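Local coordinates for transcriptional regulator, MarR family (Silicibacter pomeroyi DSS-3, PDB 3BOQ), which probably binds DNA as a transcription factor of the MarR family, whose winged helix-turn-helix dimers regulate gene expression, at residues A48-M53 with L82-L86; D89-V93 with A106-G112; V31-L35 with I126-L130. One frame throughout, in Å; residues are numbered along the deposited sequence.

Contact 1. Residues A48-M53 with L82-L86; sequences AKFDAM and LVNRL
Lys49, Ala52 and Met53 of helix 47-58 meet Leu82, Arg85 and Leu86 of helix 79-88 inside the winged helix-turn-helix domain of the MarR fold, where helix 79-88, by its place in the chain, probably corresponds to the recognition helix. The short axes run nearly perpendicular, at 88°, and approach to 10.3 Å, a separation bridged mainly by apolar side-chain contacts, with no hydrogen bond between the segments. Small Ala52 lets two leucines in: its CB lies 3.7 Å from Leu82 CD2 and 3.9 Å from Leu86 CD1. The leucines reach it differently. Leu82 has CG anti to its backbone N (chi1 175°), which sends CD2 to Ala52 and to the Ala48 carbonyl oxygen while CD1 turns to the CG of Lys49. Leu86 instead holds CG anti to its carbonyl carbon (chi1 -68°); this brings its end closer to the opposing helix than its CB direction suggests, with CD1 on Ala52 and CD2 touching both the Lys49 methylenes and Met53, a selenomethionine. The Lys49 chain, extended beyond CG, slides past Leu86 in the opposite direction and lays CB, CG and CD against CD2. It then passes Arg85 at about a right angle, with CE near the edge of the guanidinium. The two like charges do not touch, and each has its own partner: Lys49 NZ forms a salt bridge with Asp89, and Arg85 NH2 a hydrogen bond with Gly77 O. Met53 SE rests 4.0 Å from Leu86 CD2.

Contact 2. Residues D89-V93 with A106-G112; sequences DGMVV and AKLTDAG
With chi1 at 64°, Thr109 sets OG1 between its backbone N and carbonyl carbon, from where the hydroxyl reaches Gly90 O, while CG2, anti to the carbonyl carbon, meets CG2 of Val93 at 3.6 Å. The hydroxyl donates to Gly90 O over 2.6 Å, tilted 25° from the carbonyl plane, and OG1 in turn accepts from Gly112 N at 2.9 Å, so it caps helix 110-130 and ties it to the chain leaving helix 79-88. An alanine here is likely to leave Gly112 N without its capping acceptor and Gly90 O without its donor, and to open a gap beside Val93 CG2. Gly90 itself ends helix 79-88 in a Schellman motif with positive phi. The two segments then pair as in the base of the wing of a winged helix-turn-helix: a single beta bridge joins Val92 to Leu108, with Thr109 N bonded to Met91 O at 2.8 Å. On the other side of Val92 along the chain, Val93 N donates to Lys107 O, also at 2.8 Å. One water extends the pairing, donating to Val93 O and accepting from Lys107 N. Val92 CG1 lies 4.1 Å from Ala106 CB, and the valine side chain also packs on Leu86 of helix 79-88 and on Leu56 of helix 47-58. The Met91 selenomethionine chain, bent at chi2 and chi3, curls back to set SE 3.9 Å from Gly112 CA.

Contact 3. Residues V31-L35 with I126-L130; sequences VFGDL and ILAEL
Leu130 lies across Asp34 and Leu35, dividing its two methyls between them: CD2 touches Asp34 OD2 at 3.4 Å and also Asp34 CB, while CD1 sits 3.7 Å from the backbone N of Leu35. That N is already bonded to Val31 O within its own helix, so its meeting with the methyl is plain packing. Leu35 in turn rests CD1 on Ile126 CG2 at 3.7 Å, with CD2 facing Leu127 CD1 more loosely. One turn earlier, Val31 CG1 meets the same Leu127 methyl at 3.6 Å, the two side chains passing at a slant. Two torsions prepare these meetings. Leu127 carries CG anti to the backbone N (chi1 -173°), bringing its end nearer to helix 12-43 than its CB direction would; Leu35 (chi1 -168°) does likewise, and its CD1 reaches Ile126. The short axes approach to 10.3 Å with 129° between their directions, and no hydrogen bond crosses. This is the meeting of the long N-terminal helix with the long helix that follows the wing, two of the helices that build the dimerisation region in MarR proteins. Further along helix 12-43, Ile126 continues onto Gln38, Leu39 and Glu42, and Leu130 also touches Gln38. Leu47 of helix 47-58 packs against Leu35, bringing the part of the chain that probably binds DNA up to this layer. The second subunit also packs here: its Trp21 on Val31 and Leu35, its Gln17 on Ala128.

In the fold
Contacts 1 and 2 are neighbours in the winged helix-turn-helix, their centres about 10 Å apart, and they touch directly: Lys49 NZ forms a salt bridge of 2.6 Å with Asp89 OD2, and Met53 CE packs 3.5 Å from Met91 SE. Contact 3 belongs to the dimerisation side, with its centre about 19 Å from that of contact 1 and about 25 Å from that of contact 2. Helix 110-130 spans the latter distance, beginning at contact 2 and ending at contact 3, while helix 12-43 is followed, after a short connection, by helix 47-58 of contact 1. Both helices thus connect the subunit interface with the part of the fold that probably binds DNA.

Contact 1. Residues A48-M53 with L82-L86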
ATOM      1  N   ALA B  48      -8.880   4.908   4.435  1.00 56.81           N
ATOM      2  CA  ALA B  48      -9.409   5.376   3.142  1.00 57.06           C
ATOM      3  C   ALA B  48     -10.331   6.617   3.325  1.00 57.96           C
ATOM      4  O   ALA B  48     -10.191   7.612   2.601  1.00 58.71           O
ATOM      5  CB  ALA B  48     -10.119   4.242   2.403  1.00 55.70           C
ATOM      6  N   LYS B  49     -11.227   6.561   4.314  1.00 58.33           N
ATOM      7  CA  LYS B  49     -12.128   7.661   4.661  1.00 59.30           C
ATOM      8  C   LYS B  49     -11.423   8.902   5.190  1.00 59.94           C
ATOM      9  O   LYS B  49     -11.692  10.032   4.745  1.00 60.63           O
ATOM     10  CB  LYS B  49     -13.128   7.189   5.708  1.00 58.94           C
ATOM     11  CG  LYS B  49     -14.227   6.284   5.155  1.00 58.93           C
ATOM     12  CD  LYS B  49     -15.396   6.213   6.099  1.00 57.80           C
ATOM     13  CE  LYS B  49     -16.373   5.228   5.593  1.00 58.56           C
ATOM     14  NZ  LYS B  49     -17.411   4.969   6.616  1.00 59.55           N
ATOM     15  N   PHE B  50     -10.545   8.687   6.168  1.00 60.61           N
ATOM     16  CA  PHE B  50      -9.707   9.742   6.718  1.00 60.38           C
ATOM     17  C   PHE B  50      -8.945  10.415   5.579  1.00 61.04           C
ATOM     18  O   PHE B  50      -8.938  11.647   5.479  1.00 60.93           O
ATOM     19  CB  PHE B  50      -8.734   9.183   7.774  1.00 60.12           C
ATOM     20  CG  PHE B  50      -7.769  10.213   8.287  1.00 60.51           C
ATOM     21  CD1 PHE B  50      -8.170  11.136   9.252  1.00 61.11           C
ATOM     22  CD2 PHE B  50      -6.490  10.323   7.739  1.00 61.33           C
ATOM     23  CE1 PHE B  50      -7.311  12.137   9.699  1.00 60.86           C
ATOM     24  CE2 PHE B  50      -5.604  11.316   8.184  1.00 63.54           C
ATOM     25  CZ  PHE B  50      -6.016  12.226   9.176  1.00 61.43           C
ATOM     26  N   ASP B  51      -8.322   9.603   4.715  1.00 60.74           N
ATOM     27  CA  ASP B  51      -7.607  10.116   3.561  1.00 61.61           C
ATOM     28  C   ASP B  51      -8.431  11.070   2.661  1.00 62.42           C
ATOM     29  O   ASP B  51      -7.971  12.186   2.365  1.00 62.66           O
ATOM     30  CB  ASP B  51      -6.981   8.966   2.766  1.00 61.91           C
ATOM     31  CG  ASP B  51      -6.366   9.424   1.456  1.00 63.22           C
ATOM     32  OD1 ASP B  51      -5.718  10.498   1.450  1.00 64.64           O
ATOM     33  OD2 ASP B  51      -6.543   8.711   0.433  1.00 64.35           O
ATOM     34  N   ALA B  52      -9.629  10.646   2.238  1.00 62.79           N
ATOM     35  CA  ALA B  52     -10.548  11.520   1.488  1.00 63.35           C
ATOM     36  C   ALA B  52     -10.875  12.826   2.218  1.00 64.32           C
ATOM     37  O   ALA B  52     -10.813  13.920   1.635  1.00 63.48           O
ATOM     38  CB  ALA B  52     -11.832  10.771   1.133  1.00 63.16           C
HETATM   39  N   MSE B  53     -11.217  12.716   3.497  1.00 65.60           N
HETATM   40  CA  MSE B  53     -11.553  13.904   4.313  1.00 68.80           C
HETATM   41  C   MSE B  53     -10.411  14.921   4.445  1.00 66.87           C
HETATM   42  O   MSE B  53     -10.650  16.125   4.501  1.00 67.22           O
HETATM   43  CB  MSE B  53     -12.041  13.486   5.687  1.00 67.32           C
HETATM   44  CG  MSE B  53     -13.297  12.682   5.619  1.00 70.66           C
HETATM   45 SE   MSE B  53     -13.811  11.861   7.321  1.00 79.63          SE
HETATM   46  CE  MSE B  53     -14.380  13.505   8.298  1.00 76.19           C
ATOM     47  N   LEU B  82     -16.748   5.599  -2.184  1.00 55.05           N
ATOM     48  CA  LEU B  82     -16.117   6.110  -0.972  1.00 55.10           C
ATOM     49  C   LEU B  82     -16.830   7.384  -0.469  1.00 54.51           C
ATOM     50  O   LEU B  82     -17.174   7.483   0.704  1.00 54.84           O
ATOM     51  CB  LEU B  82     -14.623   6.372  -1.207  1.00 55.18           C
ATOM     52  CG  LEU B  82     -13.905   7.026  -0.023  1.00 57.02           C
ATOM     53  CD1 LEU B  82     -13.823   6.069   1.182  1.00 57.98           C
ATOM     54  CD2 LEU B  82     -12.532   7.487  -0.439  1.00 57.25           C
ATOM     55  N   VAL B  83     -17.058   8.338  -1.372  1.00 53.96           N
ATOM     56  CA  VAL B  83     -17.827   9.559  -1.104  1.00 52.84           C
ATOM     57  C   VAL B  83     -19.280   9.251  -0.651  1.00 52.82           C
ATOM     58  O   VAL B  83     -19.777   9.849   0.312  1.00 51.53           O
ATOM     59  CB  VAL B  83     -17.769  10.514  -2.332  1.00 52.97           C
ATOM     60  CG1 VAL B  83     -18.755  11.678  -2.202  1.00 50.78           C
ATOM     61  CG2 VAL B  83     -16.347  11.016  -2.511  1.00 50.88           C
ATOM     62  N   ASN B  84     -19.924   8.289  -1.316  1.00 52.84           N
ATOM     63  CA  ASN B  84     -21.228   7.783  -0.865  1.00 53.49           C
ATOM     64  C   ASN B  84     -21.266   7.305   0.597  1.00 53.75           C
ATOM     65  O   ASN B  84     -22.217   7.602   1.286  1.00 53.25           O
ATOM     66  CB  ASN B  84     -21.767   6.680  -1.780  1.00 53.24           C
ATOM     67  CG  ASN B  84     -22.211   7.201  -3.135  1.00 54.21           C
ATOM     68  OD1 ASN B  84     -22.393   8.411  -3.330  1.00 54.41           O
ATOM     69  ND2 ASN B  84     -22.382   6.279  -4.094  1.00 53.71           N
ATOM     70  N   ARG B  85     -20.252   6.562   1.054  1.00 54.66           N
ATOM     71  CA  ARG B  85     -20.182   6.121   2.461  1.00 56.20           C
ATOM     72  C   ARG B  85     -20.045   7.320   3.403  1.00 55.84           C
ATOM     73  O   ARG B  85     -20.700   7.358   4.451  1.00 56.34           O
ATOM     74  CB  ARG B  85     -19.019   5.157   2.708  1.00 55.98           C
ATOM     75  CG  ARG B  85     -19.175   3.770   2.101  1.00 58.04           C
ATOM     76  CD  ARG B  85     -18.030   2.826   2.549  1.00 59.15           C
ATOM     77  NE  ARG B  85     -16.699   3.128   1.986  1.00 64.57           N
ATOM     78  CZ  ARG B  85     -16.282   2.750   0.771  1.00 65.82           C
ATOM     79  NH1 ARG B  85     -17.082   2.073  -0.048  1.00 65.98           N
ATOM     80  NH2 ARG B  85     -15.056   3.060   0.361  1.00 67.24           N
ATOM     81  N   LEU B  86     -19.224   8.298   2.999  1.00 55.45           N
ATOM     82  CA  LEU B  86     -18.970   9.541   3.764  1.00 55.52           C
ATOM     83  C   LEU B  86     -20.169  10.465   3.903  1.00 55.34           C
ATOM     84  O   LEU B  86     -20.323  11.142   4.925  1.00 55.40           O
ATOM     85  CB  LEU B  86     -17.821  10.320   3.139  1.00 55.71           C
ATOM     86  CG  LEU B  86     -16.437   9.682   3.243  1.00 55.19           C
ATOM     87  CD1 LEU B  86     -15.502  10.453   2.346  1.00 54.84           C
ATOM     88  CD2 LEU B  86     -15.980   9.725   4.709  1.00 54.84           C
TER

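Contact 2. Residues D89-V93 with A106-G112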
ATOM      1  N   ASP B  89     -22.478   8.611   6.352  1.00 60.31           N
ATOM      2  CA  ASP B  89     -21.902   8.887   7.660  1.00 61.07           C
ATOM      3  C   ASP B  89     -22.126  10.325   8.176  1.00 60.64           C
ATOM      4  O   ASP B  89     -21.740  10.640   9.304  1.00 60.64           O
ATOM      5  CB  ASP B  89     -20.392   8.665   7.565  1.00 61.42           C
ATOM      6  CG  ASP B  89     -20.017   7.201   7.609  1.00 64.85           C
ATOM      7  OD1 ASP B  89     -20.936   6.342   7.717  1.00 66.03           O
ATOM      8  OD2 ASP B  89     -18.794   6.920   7.552  1.00 68.54           O
ATOM      9  N   GLY B  90     -22.695  11.193   7.340  1.00 59.71           N
ATOM     10  CA  GLY B  90     -22.798  12.615   7.640  1.00 58.91           C
ATOM     11  C   GLY B  90     -21.505  13.415   7.672  1.00 59.12           C
ATOM     12  O   GLY B  90     -21.471  14.456   8.316  1.00 58.82           O
HETATM   13  N   MSE B  91     -20.450  12.930   6.994  1.00 58.95           N
HETATM   14  CA  MSE B  91     -19.158  13.635   6.902  1.00 59.38           C
HETATM   15  C   MSE B  91     -19.087  14.611   5.721  1.00 57.92           C
HETATM   16  O   MSE B  91     -18.434  15.631   5.801  1.00 57.31           O
HETATM   17  CB  MSE B  91     -17.979  12.636   6.802  1.00 60.88           C
HETATM   18  CG  MSE B  91     -17.920  11.546   7.905  1.00 64.24           C
HETATM   19 SE   MSE B  91     -17.383  12.245   9.702  1.00 79.55          SE
HETATM   20  CE  MSE B  91     -19.101  12.651  10.554  1.00 64.97           C
ATOM     21  N   VAL B  92     -19.754  14.275   4.619  1.00 56.99           N
ATOM     22  CA  VAL B  92     -19.702  15.078   3.395  1.00 55.68           C
ATOM     23  C   VAL B  92     -21.106  15.519   3.058  1.00 55.14           C
ATOM     24  O   VAL B  92     -22.040  14.746   3.202  1.00 55.61           O
ATOM     25  CB  VAL B  92     -19.037  14.272   2.215  1.00 56.14           C
ATOM     26  CG1 VAL B  92     -19.302  14.901   0.852  1.00 54.77           C
ATOM     27  CG2 VAL B  92     -17.542  14.090   2.457  1.00 53.71           C
ATOM     28  N   VAL B  93     -21.254  16.771   2.638  1.00 54.89           N
ATOM     29  CA  VAL B  93     -22.564  17.391   2.406  1.00 54.25           C
ATOM     30  C   VAL B  93     -23.222  16.863   1.129  1.00 54.50           C
ATOM     31  O   VAL B  93     -22.566  16.745   0.084  1.00 54.24           O
ATOM     32  CB  VAL B  93     -22.446  18.951   2.336  1.00 54.49           C
ATOM     33  CG1 VAL B  93     -23.816  19.636   2.099  1.00 53.46           C
ATOM     34  CG2 VAL B  93     -21.792  19.499   3.585  1.00 54.23           C
ATOM     35  N   ALA B 106     -17.549  18.119  -3.500  1.00 54.17           N
ATOM     36  CA  ALA B 106     -17.591  17.529  -2.166  1.00 54.14           C
ATOM     37  C   ALA B 106     -16.995  18.454  -1.100  1.00 54.49           C
ATOM     38  O   ALA B 106     -15.897  18.992  -1.264  1.00 54.37           O
ATOM     39  CB  ALA B 106     -16.888  16.176  -2.168  1.00 54.16           C
ATOM     40  N   LYS B 107     -17.755  18.641  -0.022  1.00 54.88           N
ATOM     41  CA  LYS B 107     -17.397  19.482   1.112  1.00 55.42           C
ATOM     42  C   LYS B 107     -17.730  18.707   2.385  1.00 55.92           C
ATOM     43  O   LYS B 107     -18.725  17.978   2.448  1.00 55.62           O
ATOM     44  CB  LYS B 107     -18.221  20.772   1.124  1.00 55.32           C
ATOM     45  CG  LYS B 107     -17.769  21.925   0.224  1.00 55.45           C
ATOM     46  CD  LYS B 107     -18.870  23.018   0.244  1.00 56.07           C
ATOM     47  CE  LYS B 107     -18.778  24.049  -0.895  1.00 57.18           C
ATOM     48  NZ  LYS B 107     -18.022  25.303  -0.532  1.00 56.80           N
ATOM     49  N   LEU B 108     -16.894  18.871   3.402  1.00 56.71           N
ATOM     50  CA  LEU B 108     -17.161  18.332   4.734  1.00 56.86           C
ATOM     51  C   LEU B 108     -18.315  19.073   5.410  1.00 57.12           C
ATOM     52  O   LEU B 108     -18.351  20.302   5.397  1.00 57.66           O
ATOM     53  CB  LEU B 108     -15.900  18.498   5.571  1.00 57.12           C
ATOM     54  CG  LEU B 108     -14.854  17.422   5.846  1.00 56.32           C
ATOM     55  CD1 LEU B 108     -14.773  16.288   4.828  1.00 57.46           C
ATOM     56  CD2 LEU B 108     -13.555  18.115   6.041  1.00 54.05           C
ATOM     57  N   THR B 109     -19.266  18.330   5.978  1.00 57.07           N
ATOM     58  CA  THR B 109     -20.271  18.893   6.875  1.00 56.88           C
ATOM     59  C   THR B 109     -19.558  19.552   8.083  1.00 57.77           C
ATOM     60  O   THR B 109     -18.354  19.337   8.272  1.00 57.72           O
ATOM     61  CB  THR B 109     -21.259  17.793   7.376  1.00 56.78           C
ATOM     62  OG1 THR B 109     -20.551  16.831   8.151  1.00 57.20           O
ATOM     63  CG2 THR B 109     -21.930  17.055   6.244  1.00 55.11           C
ATOM     64  N   ASP B 110     -20.262  20.350   8.902  1.00 58.24           N
ATOM     65  CA  ASP B 110     -19.599  20.974  10.059  1.00 58.94           C
ATOM     66  C   ASP B 110     -19.054  19.903  10.996  1.00 59.94           C
ATOM     67  O   ASP B 110     -17.922  20.016  11.489  1.00 59.91           O
ATOM     68  CB  ASP B 110     -20.520  21.904  10.830  1.00 58.60           C
ATOM     69  CG  ASP B 110     -20.764  23.214  10.115  1.00 59.56           C
ATOM     70  OD1 ASP B 110     -20.014  23.496   9.147  1.00 59.00           O
ATOM     71  OD2 ASP B 110     -21.721  23.949  10.512  1.00 58.33           O
ATOM     72  N   ALA B 111     -19.868  18.866  11.214  1.00 60.89           N
ATOM     73  CA  ALA B 111     -19.516  17.732  12.059  1.00 61.88           C
ATOM     74  C   ALA B 111     -18.424  16.841  11.436  1.00 62.73           C
ATOM     75  O   ALA B 111     -17.652  16.217  12.157  1.00 63.28           O
ATOM     76  CB  ALA B 111     -20.771  16.911  12.422  1.00 61.55           C
ATOM     77  N   GLY B 112     -18.353  16.797  10.108  1.00 63.48           N
ATOM     78  CA  GLY B 112     -17.282  16.095   9.408  1.00 63.89           C
ATOM     79  C   GLY B 112     -15.948  16.761   9.701  1.00 65.21           C
ATOM     80  O   GLY B 112     -14.950  16.078   9.923  1.00 65.71           O
TER
HETATM   81  O   HOH W   1     -20.697  18.654  -0.491  1.00 72.27           O

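Contact 3. Residues V31-L35 with I126-L130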
ATOM      1  N   VAL B  31       2.313  -0.729   8.379  1.00 71.52           N
ATOM      2  CA  VAL B  31       1.795   0.530   8.879  1.00 71.42           C
ATOM      3  C   VAL B  31       0.296   0.597   8.588  1.00 72.47           C
ATOM      4  O   VAL B  31      -0.487   0.904   9.476  1.00 73.47           O
ATOM      5  CB  VAL B  31       2.591   1.738   8.350  1.00 71.40           C
ATOM      6  CG1 VAL B  31       1.881   3.057   8.635  1.00 70.41           C
ATOM      7  CG2 VAL B  31       4.012   1.737   8.940  1.00 69.23           C
ATOM      8  N   PHE B  32      -0.105   0.245   7.374  1.00 72.69           N
ATOM      9  CA  PHE B  32      -1.462   0.442   6.934  1.00 72.64           C
ATOM     10  C   PHE B  32      -2.486  -0.366   7.734  1.00 72.85           C
ATOM     11  O   PHE B  32      -3.474   0.192   8.184  1.00 73.01           O
ATOM     12  CB  PHE B  32      -1.585   0.118   5.447  1.00 73.43           C
ATOM     13  CG  PHE B  32      -2.868   0.566   4.846  1.00 72.52           C
ATOM     14  CD1 PHE B  32      -2.905   1.724   4.077  1.00 72.37           C
ATOM     15  CD2 PHE B  32      -4.035  -0.152   5.069  1.00 71.74           C
ATOM     16  CE1 PHE B  32      -4.088   2.168   3.517  1.00 73.69           C
ATOM     17  CE2 PHE B  32      -5.232   0.273   4.526  1.00 74.03           C
ATOM     18  CZ  PHE B  32      -5.261   1.450   3.745  1.00 74.63           C
ATOM     19  N   GLY B  33      -2.251  -1.667   7.899  1.00 72.54           N
ATOM     20  CA  GLY B  33      -3.139  -2.540   8.644  1.00 72.13           C
ATOM     21  C   GLY B  33      -3.440  -2.082  10.070  1.00 72.80           C
ATOM     22  O   GLY B  33      -4.567  -2.224  10.562  1.00 72.30           O
ATOM     23  N   ASP B  34      -2.431  -1.532  10.736  1.00 72.89           N
ATOM     24  CA  ASP B  34      -2.544  -1.170  12.138  1.00 73.12           C
ATOM     25  C   ASP B  34      -3.100   0.206  12.318  1.00 72.20           C
ATOM     26  O   ASP B  34      -3.938   0.407  13.185  1.00 72.50           O
ATOM     27  CB  ASP B  34      -1.184  -1.221  12.790  1.00 74.24           C
ATOM     28  CG  ASP B  34      -0.928  -2.530  13.472  1.00 79.02           C
ATOM     29  OD1 ASP B  34      -1.401  -3.579  12.951  1.00 83.53           O
ATOM     30  OD2 ASP B  34      -0.248  -2.506  14.531  1.00 84.16           O
ATOM     31  N   LEU B  35      -2.601   1.147  11.513  1.00 70.69           N
ATOM     32  CA  LEU B  35      -3.116   2.489  11.431  1.00 69.57           C
ATOM     33  C   LEU B  35      -4.601   2.429  11.155  1.00 69.66           C
ATOM     34  O   LEU B  35      -5.372   2.984  11.903  1.00 70.93           O
ATOM     35  CB  LEU B  35      -2.409   3.244  10.319  1.00 69.16           C
ATOM     36  CG  LEU B  35      -2.559   4.753  10.204  1.00 69.05           C
ATOM     37  CD1 LEU B  35      -2.380   5.449  11.575  1.00 68.18           C
ATOM     38  CD2 LEU B  35      -1.575   5.330   9.192  1.00 68.71           C
ATOM     39  N   ILE B 126      -1.303   7.533  16.515  1.00 63.63           N
ATOM     40  CA  ILE B 126      -1.194   6.094  16.212  1.00 62.92           C
ATOM     41  C   ILE B 126       0.080   5.809  15.411  1.00 63.05           C
ATOM     42  O   ILE B 126       0.833   4.867  15.719  1.00 62.98           O
ATOM     43  CB  ILE B 126      -2.474   5.529  15.501  1.00 63.02           C
ATOM     44  CG1 ILE B 126      -3.691   5.558  16.451  1.00 61.58           C
ATOM     45  CG2 ILE B 126      -2.272   4.098  15.055  1.00 61.72           C
ATOM     46  CD1 ILE B 126      -5.012   5.785  15.722  1.00 58.21           C
ATOM     47  N   LEU B 127       0.323   6.640  14.401  1.00 62.54           N
ATOM     48  CA  LEU B 127       1.498   6.516  13.561  1.00 62.62           C
ATOM     49  C   LEU B 127       2.807   6.637  14.377  1.00 62.97           C
ATOM     50  O   LEU B 127       3.715   5.763  14.259  1.00 62.77           O
ATOM     51  CB  LEU B 127       1.433   7.518  12.387  1.00 62.34           C
ATOM     52  CG  LEU B 127       2.495   7.465  11.281  1.00 61.70           C
ATOM     53  CD1 LEU B 127       2.466   6.154  10.473  1.00 57.20           C
ATOM     54  CD2 LEU B 127       2.297   8.670  10.361  1.00 61.78           C
ATOM     55  N   ALA B 128       2.879   7.686  15.206  1.00 62.93           N
ATOM     56  CA  ALA B 128       3.991   7.893  16.178  1.00 63.75           C
ATOM     57  C   ALA B 128       4.203   6.665  17.064  1.00 64.15           C
ATOM     58  O   ALA B 128       5.328   6.162  17.189  1.00 65.40           O
ATOM     59  CB  ALA B 128       3.764   9.130  17.035  1.00 63.28           C
ATOM     60  N   GLU B 129       3.115   6.139  17.612  1.00 64.43           N
ATOM     61  CA  GLU B 129       3.158   4.898  18.377  1.00 65.05           C
ATOM     62  C   GLU B 129       3.643   3.699  17.558  1.00 64.53           C
ATOM     63  O   GLU B 129       4.471   2.922  18.033  1.00 65.16           O
ATOM     64  CB  GLU B 129       1.833   4.690  19.140  1.00 65.20           C
ATOM     65  CG  GLU B 129       1.580   5.898  20.195  1.00 66.39           C
ATOM     66  CD  GLU B 129       0.259   5.835  20.998  1.00 68.73           C
ATOM     67  OE1 GLU B 129      -0.837   5.445  20.458  1.00 75.79           O
ATOM     68  OE2 GLU B 129       0.296   6.222  22.191  1.00 70.61           O
ATOM     69  N   LEU B 130       3.214   3.573  16.299  1.00 64.05           N
ATOM     70  CA  LEU B 130       3.669   2.444  15.464  1.00 62.63           C
ATOM     71  C   LEU B 130       5.168   2.516  15.157  1.00 62.01           C
ATOM     72  O   LEU B 130       5.819   1.497  14.994  1.00 61.56           O
ATOM     73  CB  LEU B 130       2.880   2.387  14.163  1.00 62.69           C
ATOM     74  CG  LEU B 130       1.412   1.934  14.260  1.00 64.77           C
ATOM     75  CD1 LEU B 130       0.633   2.173  12.943  1.00 62.86           C
ATOM     76  CD2 LEU B 130       1.286   0.472  14.731  1.00 63.73           C
TER